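Local coordinates for protein periplasmic beta-glucosidase (PDB 6R5V) that probably hydrolyses terminal, non-reducing beta-D-glucosyl residues to release beta-D-glucose in the periplasm, at residues F123-D128 / A173-F178; H177-G182 / D203-Y208. The protein carries 1 engineered substitution. All coordinates share one frame; numbering follows the deposited sequence.

Interaction 1 of 2, residues F123-D128 / A173-F178. With XYP (beta-D-xylopyranose), chain C.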
loop_
_atom_site.group_PDB
_atom_site.type_symbol
_atom_site.label_atom_id
_atom_site.label_comp_id
_atom_site.label_asym_id
_atom_site.label_seq_id
_atom_site.Cartn_x
_atom_site.Cartn_y
_atom_site.Cartn_z
ATOM N N PHE A 123 19.701 -18.845 11.052
ATOM C CA PHE A 123 19.233 -17.748 10.177
ATOM C C PHE A 123 18.136 -17.005 10.936
ATOM O O PHE A 123 16.951 -17.271 10.686
ATOM C CB PHE A 123 18.746 -18.252 8.830
ATOM C CG PHE A 123 19.759 -19.047 8.048
ATOM C CD1 PHE A 123 21.039 -18.568 7.850
ATOM C CD2 PHE A 123 19.432 -20.280 7.522
ATOM C CE1 PHE A 123 21.957 -19.302 7.112
ATOM C CE2 PHE A 123 20.355 -21.017 6.792
ATOM C CZ PHE A 123 21.613 -20.523 6.597
ATOM N N SER A 124 18.563 -16.193 11.881
ATOM C CA SER A 124 17.719 -15.462 12.871
ATOM C C SER A 124 18.634 -14.465 13.573
ATOM O O SER A 124 19.853 -14.652 13.555
ATOM C CB SER A 124 17.025 -16.467 13.785
ATOM O OG SER A 124 16.462 -15.915 14.972
ATOM N N PRO A 125 18.143 -13.336 14.130
ATOM C CA PRO A 125 16.728 -12.973 14.167
ATOM C C PRO A 125 16.235 -12.385 12.829
ATOM O O PRO A 125 17.026 -11.823 12.078
ATOM C CB PRO A 125 16.707 -11.908 15.264
ATOM C CG PRO A 125 18.045 -11.191 15.094
ATOM C CD PRO A 125 19.005 -12.274 14.662
ATOM N N MET A 126 14.939 -12.561 12.571
ATOM C CA MET A 126 14.197 -11.780 11.546
ATOM C C MET A 126 13.785 -10.422 12.139
ATOM O O MET A 126 13.060 -10.380 13.135
ATOM C CB MET A 126 12.998 -12.593 11.069
ATOM C CG MET A 126 12.269 -11.987 9.864
ATOM S SD MET A 126 11.102 -10.723 10.379
ATOM C CE MET A 126 10.016 -10.646 8.953
ATOM N N VAL A 127 14.260 -9.324 11.571
ATOM C CA VAL A 127 14.078 -7.961 12.162
ATOM C C VAL A 127 13.453 -6.982 11.175
ATOM O O VAL A 127 13.607 -5.733 11.353
ATOM C CB VAL A 127 15.407 -7.429 12.725
ATOM C CG1 VAL A 127 15.962 -8.389 13.777
ATOM C CG2 VAL A 127 16.444 -7.142 11.648
ATOM N N ASP A 128 12.738 -7.505 10.187
ATOM C CA ASP A 128 12.068 -6.689 9.143
ATOM C C ASP A 128 10.866 -5.991 9.779
ATOM O O ASP A 128 10.044 -6.687 10.371
ATOM C CB ASP A 128 11.563 -7.573 8.042
ATOM C CG ASP A 128 12.621 -8.410 7.379
ATOM O OD1 ASP A 128 13.744 -7.903 7.215
ATOM O OD2 ASP A 128 12.323 -9.570 7.082
ATOM N N ALA A 173 24.542 -15.542 14.915
ATOM C CA ALA A 173 23.299 -14.951 14.384
ATOM C C ALA A 173 23.575 -14.512 12.930
ATOM O O ALA A 173 24.562 -13.730 12.654
ATOM C CB ALA A 173 22.848 -13.780 15.197
ATOM N N ALA A 174 22.723 -14.960 12.037
ATOM C CA ALA A 174 22.636 -14.441 10.661
ATOM C C ALA A 174 21.340 -13.627 10.585
ATOM O O ALA A 174 20.280 -14.198 10.358
ATOM C CB ALA A 174 22.741 -15.541 9.639
ATOM N N VAL A 175 21.458 -12.328 10.887
ATOM C CA VAL A 175 20.295 -11.383 10.901
ATOM C C VAL A 175 19.683 -11.324 9.508
ATOM O O VAL A 175 20.425 -11.342 8.516
ATOM C CB VAL A 175 20.661 -9.988 11.427
ATOM C CG1 VAL A 175 21.686 -9.240 10.621
ATOM C CG2 VAL A 175 19.431 -9.137 11.651
ATOM N N LYS A 176 18.348 -11.305 9.436
ATOM C CA LYS A 176 17.637 -11.310 8.131
ATOM C C LYS A 176 16.405 -10.403 8.220
ATOM O O LYS A 176 15.989 -10.036 9.302
ATOM C CB LYS A 176 17.294 -12.765 7.790
ATOM C CG LYS A 176 16.211 -13.385 8.651
ATOM C CD LYS A 176 16.060 -14.882 8.394
ATOM C CE LYS A 176 14.893 -15.497 9.115
ATOM N NZ LYS A 176 14.835 -16.915 8.730
ATOM N N HIS A 177 15.809 -10.029 7.105
ATOM C CA HIS A 177 16.253 -10.217 5.735
ATOM C C HIS A 177 16.699 -8.854 5.175
ATOM O O HIS A 177 15.885 -7.931 5.085
ATOM C CB HIS A 177 15.122 -10.754 4.871
ATOM C CG HIS A 177 14.518 -12.031 5.353
ATOM N ND1 HIS A 177 13.495 -12.058 6.299
ATOM C CD2 HIS A 177 14.757 -13.312 5.004
ATOM C CE1 HIS A 177 13.123 -13.327 6.488
ATOM N NE2 HIS A 177 13.869 -14.103 5.708
ATOM N N PHE A 178 17.985 -8.677 4.938
ATOM C CA PHE A 178 18.580 -7.351 4.643
ATOM C C PHE A 178 18.352 -7.094 3.149
ATOM O O PHE A 178 18.987 -7.761 2.325
ATOM C CB PHE A 178 20.052 -7.376 5.032
ATOM C CG PHE A 178 20.751 -6.050 4.943
ATOM C CD1 PHE A 178 20.341 -5.008 5.757
ATOM C CD2 PHE A 178 21.827 -5.843 4.104
ATOM C CE1 PHE A 178 21.025 -3.796 5.757
ATOM C CE2 PHE A 178 22.525 -4.648 4.126
ATOM C CZ PHE A 178 22.104 -3.620 4.934
HETATM C C1 XYP C . 14.195 -19.882 3.194
HETATM C C2 XYP C . 15.469 -19.688 4.048
HETATM C C3 XYP C . 15.112 -18.857 5.294
HETATM C C4 XYP C . 14.562 -17.520 4.812
HETATM C C5 XYP C . 13.391 -17.687 3.846
HETATM O O2 XYP C . 16.040 -20.988 4.306
HETATM O O3 XYP C . 16.180 -18.538 6.196
HETATM O O4 XYP C . 14.136 -16.786 5.947
HETATM O O5 XYP C . 13.592 -18.632 2.804
#
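The lysine-histidine pair of the sugar site, K176 and H177, is held here against the loop F123-D128. K176 NZ donates to F123 O at 2.9 Å, tilted out of the carbonyl plane. K176 NZ also donates to O4 of the bound xylose at 2.9 Å, with a weak bond to O3. The chain is extended beyond CG, which lets NZ reach both carbonyl and sugar. The H177 ring lies between two partners at its edge. H177 ND1 donates to the syn lone pair of D128 OD2 at 2.9 Å, almost in the ring plane. H177 NE2 and xylose O4 share a hydrogen bond of 2.7 Å. With ND1 held by D128 and NE2 by the sugar, the imidazole is fixed in rotation. D128 OD1 accepts the H177 backbone N and probably also pairs with the Y208 hydroxyl. D79 and R137 also bind this xylose.

The fold is a TIM-barrel-like domain of family 3. The loop continues strand 121-122 beside its parallel neighbour, strand 172-178. One parallel bridge remains at M126: K176 N donates to P125 O at 3.0 Å, and V127 N donates to K176 O at 2.9 Å. The peptide bonds before P125 and H177 are cis. M126 CG crosses obliquely to the imidazole, 3.7 Å from H177 CE1. V127 CG2 also meets V175 CG2 at 3.6 Å, the two side chains nearly at right angles.

Interaction 2 of 2, residues H177-G182 / D203-Y208. With XYP (beta-D-xylopyranose), chain C.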
loop_
_atom_site.group_PDB
_atom_site.type_symbol
_atom_site.label_atom_id
_atom_site.label_comp_id
_atom_site.label_asym_id
_atom_site.label_seq_id
_atom_site.Cartn_x
_atom_site.Cartn_y
_atom_site.Cartn_z
ATOM N N HIS A 177 15.809 -10.029 7.105
ATOM C CA HIS A 177 16.253 -10.217 5.735
ATOM C C HIS A 177 16.699 -8.854 5.175
ATOM O O HIS A 177 15.885 -7.931 5.085
ATOM C CB HIS A 177 15.122 -10.754 4.871
ATOM C CG HIS A 177 14.518 -12.031 5.353
ATOM N ND1 HIS A 177 13.495 -12.058 6.299
ATOM C CD2 HIS A 177 14.757 -13.312 5.004
ATOM C CE1 HIS A 177 13.123 -13.327 6.488
ATOM N NE2 HIS A 177 13.869 -14.103 5.708
ATOM N N PHE A 178 17.985 -8.677 4.938
ATOM C CA PHE A 178 18.580 -7.351 4.643
ATOM C C PHE A 178 18.352 -7.094 3.149
ATOM O O PHE A 178 18.987 -7.761 2.325
ATOM C CB PHE A 178 20.052 -7.376 5.032
ATOM C CG PHE A 178 20.751 -6.050 4.943
ATOM C CD1 PHE A 178 20.341 -5.008 5.757
ATOM C CD2 PHE A 178 21.827 -5.843 4.104
ATOM C CE1 PHE A 178 21.025 -3.796 5.757
ATOM C CE2 PHE A 178 22.525 -4.648 4.126
ATOM C CZ PHE A 178 22.104 -3.620 4.934
ATOM N N ALA A 179 17.405 -6.208 2.776
ATOM C CA ALA A 179 16.662 -5.349 3.683
ATOM C C ALA A 179 15.284 -4.998 3.101
ATOM O O ALA A 179 15.104 -5.062 1.868
ATOM C CB ALA A 179 17.461 -4.074 3.902
ATOM N N LEU A 180 14.392 -4.538 3.986
ATOM C CA LEU A 180 13.073 -3.892 3.708
ATOM C C LEU A 180 12.042 -4.938 3.254
ATOM O O LEU A 180 11.028 -4.559 2.633
ATOM C CB LEU A 180 13.190 -2.830 2.607
ATOM C CG LEU A 180 14.361 -1.849 2.688
ATOM C CD1 LEU A 180 14.219 -0.750 1.650
ATOM C CD2 LEU A 180 14.476 -1.246 4.083
ATOM N N TYR A 181 12.328 -6.221 3.465
ATOM C CA TYR A 181 11.543 -7.332 2.886
ATOM C C TYR A 181 10.047 -7.248 3.291
ATOM O O TYR A 181 9.188 -7.621 2.462
ATOM C CB TYR A 181 12.266 -8.612 3.294
ATOM C CG TYR A 181 11.683 -9.921 2.826
ATOM C CD1 TYR A 181 11.186 -10.111 1.554
ATOM C CD2 TYR A 181 11.655 -10.991 3.704
ATOM C CE1 TYR A 181 10.686 -11.355 1.163
ATOM C CE2 TYR A 181 11.128 -12.212 3.351
ATOM C CZ TYR A 181 10.650 -12.401 2.080
ATOM O OH TYR A 181 10.125 -13.640 1.819
ATOM N N GLY A 182 9.740 -6.791 4.505
ATOM C CA GLY A 182 8.365 -6.681 5.042
ATOM C C GLY A 182 7.538 -5.537 4.462
ATOM O O GLY A 182 6.355 -5.411 4.829
ATOM N N ASP A 203 13.127 4.475 9.688
ATOM C CA ASP A 203 12.110 3.501 10.159
ATOM C C ASP A 203 12.493 2.050 9.860
ATOM O O ASP A 203 12.215 1.214 10.706
ATOM C CB ASP A 203 10.775 3.768 9.479
ATOM C CG ASP A 203 10.161 5.089 9.897
ATOM O OD1 ASP A 203 10.581 5.618 10.936
ATOM O OD2 ASP A 203 9.228 5.523 9.215
ATOM N N TYR A 204 13.113 1.753 8.728
ATOM C CA TYR A 204 13.283 0.352 8.272
ATOM C C TYR A 204 14.693 -0.189 8.542
ATOM O O TYR A 204 14.815 -1.356 8.852
ATOM C CB TYR A 204 12.867 0.266 6.798
ATOM C CG TYR A 204 11.392 0.164 6.578
ATOM C CD1 TYR A 204 10.565 1.287 6.524
ATOM C CD2 TYR A 204 10.791 -1.084 6.508
ATOM C CE1 TYR A 204 9.197 1.147 6.351
ATOM C CE2 TYR A 204 9.429 -1.239 6.356
ATOM C CZ TYR A 204 8.637 -0.111 6.288
ATOM O OH TYR A 204 7.309 -0.296 6.166
ATOM N N LEU A 205 15.749 0.607 8.352
ATOM C CA LEU A 205 17.134 0.096 8.458
ATOM C C LEU A 205 17.604 -0.061 9.901
ATOM O O LEU A 205 18.449 -0.909 10.147
ATOM C CB LEU A 205 18.085 0.991 7.665
ATOM C CG LEU A 205 17.948 0.907 6.155
ATOM C CD1 LEU A 205 18.831 1.981 5.486
ATOM C CD2 LEU A 205 18.337 -0.483 5.646
ATOM N N PRO A 206 17.172 0.741 10.901
ATOM C CA PRO A 206 17.762 0.626 12.238
ATOM C C PRO A 206 17.813 -0.756 12.883
ATOM O O PRO A 206 18.796 -1.025 13.565
ATOM C CB PRO A 206 16.993 1.636 13.086
ATOM C CG PRO A 206 16.598 2.677 12.062
ATOM C CD PRO A 206 16.230 1.876 10.831
ATOM N N PRO A 207 16.833 -1.683 12.723
ATOM C CA PRO A 207 16.979 -3.002 13.333
ATOM C C PRO A 207 18.142 -3.832 12.764
ATOM O O PRO A 207 18.773 -4.587 13.536
ATOM C CB PRO A 207 15.645 -3.699 13.057
ATOM C CG PRO A 207 14.687 -2.544 12.749
ATOM C CD PRO A 207 15.526 -1.480 12.072
ATOM N N TYR A 208 18.477 -3.652 11.488
ATOM C CA TYR A 208 19.619 -4.388 10.890
ATOM C C TYR A 208 20.906 -3.815 11.462
ATOM O O TYR A 208 21.803 -4.608 11.818
ATOM C CB TYR A 208 19.634 -4.356 9.347
ATOM C CG TYR A 208 18.338 -4.738 8.690
ATOM C CD1 TYR A 208 17.908 -6.059 8.617
ATOM C CD2 TYR A 208 17.563 -3.767 8.081
ATOM C CE1 TYR A 208 16.689 -6.379 8.040
ATOM C CE2 TYR A 208 16.361 -4.075 7.464
ATOM C CZ TYR A 208 15.932 -5.390 7.433
ATOM O OH TYR A 208 14.736 -5.695 6.853
HETATM C C1 XYP C . 14.195 -19.882 3.194
HETATM C C2 XYP C . 15.469 -19.688 4.048
HETATM C C3 XYP C . 15.112 -18.857 5.294
HETATM C C4 XYP C . 14.562 -17.520 4.812
HETATM C C5 XYP C . 13.391 -17.687 3.846
HETATM O O2 XYP C . 16.040 -20.988 4.306
HETATM O O3 XYP C . 16.180 -18.538 6.196
HETATM O O4 XYP C . 14.136 -16.786 5.947
HETATM O O5 XYP C . 13.592 -18.632 2.804
HETATM O O HOH W 1 5.959 -2.911 6.089
#
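H177 meets Y208 through its backbone, not its ring: H177 O lies 3.1 Å from Y208 OH. Its CB points away from the helical segment, and Y181 CD2 lies over one face of the imidazole.

F178 comes next and makes the main aromatic contact. Its ring edge is turned to the face of Y208 in a T-shaped (edge-to-face) stack. The ring centroids are 5.3 Å apart and the planes stand at 73°. F178 CD1 does the touching, 3.6 Å from Y208 CG and offset toward the rim of that ring. F178 CG is anti to the backbone N (chi1 -173°), which swings the ring over to Y208. L237, L238 and L242 of helix 235-245 also pack on F178.

A cis peptide bond leads to A179. Its methyl CB sits 3.7 Å from Y208 CE2, and L205 CD2 is nearby.

These contacts belong to a beta-alpha-beta crossover of the barrel. Strand 172-178 leads through helices 197-204 and 206-213 to the adjacent parallel strand 218-221. The segment D203-Y208 spans the junction of the two helices and covers the end of the strand.

At L180 phi is positive (74°), and the chain turns off the strand. L180 N donates to Y208 OH at 3.1 Å. That hydroxyl probably also pairs with D128. The branch methyl L180 CD2 packs on Y204 CB at 3.5 Å, with the side chains crossing at about a right angle.

Y181 sends its hydroxyl elsewhere, to R137. G182 ends the segment on a water bridge. The water donates to G182 O at 2.8 Å and lies 2.9 Å from Y204 OH, in the plane of the Y204 ring.

Overall arrangement
Both contacts are buried in the barrel domain, and both use strand 172-178. They share H177 and F178. Interaction 1 joins the strand to the loop that continues the neighbouring strand. It is largely polar: backbone bonds, a carboxylate and direct grips on the sugar. Interaction 2 joins the end of the same strand, and the turn after it, to the surrounding helices. It is mainly aromatic and aliphatic, with one direct hydrogen bond and one water bridge. The two meet where D128 approaches the Y208 hydroxyl and V127 packs on P207 and Y208. The helical layer of 203-208 thus backs the loop 123-128, whose D128 positions H177 at the xylose.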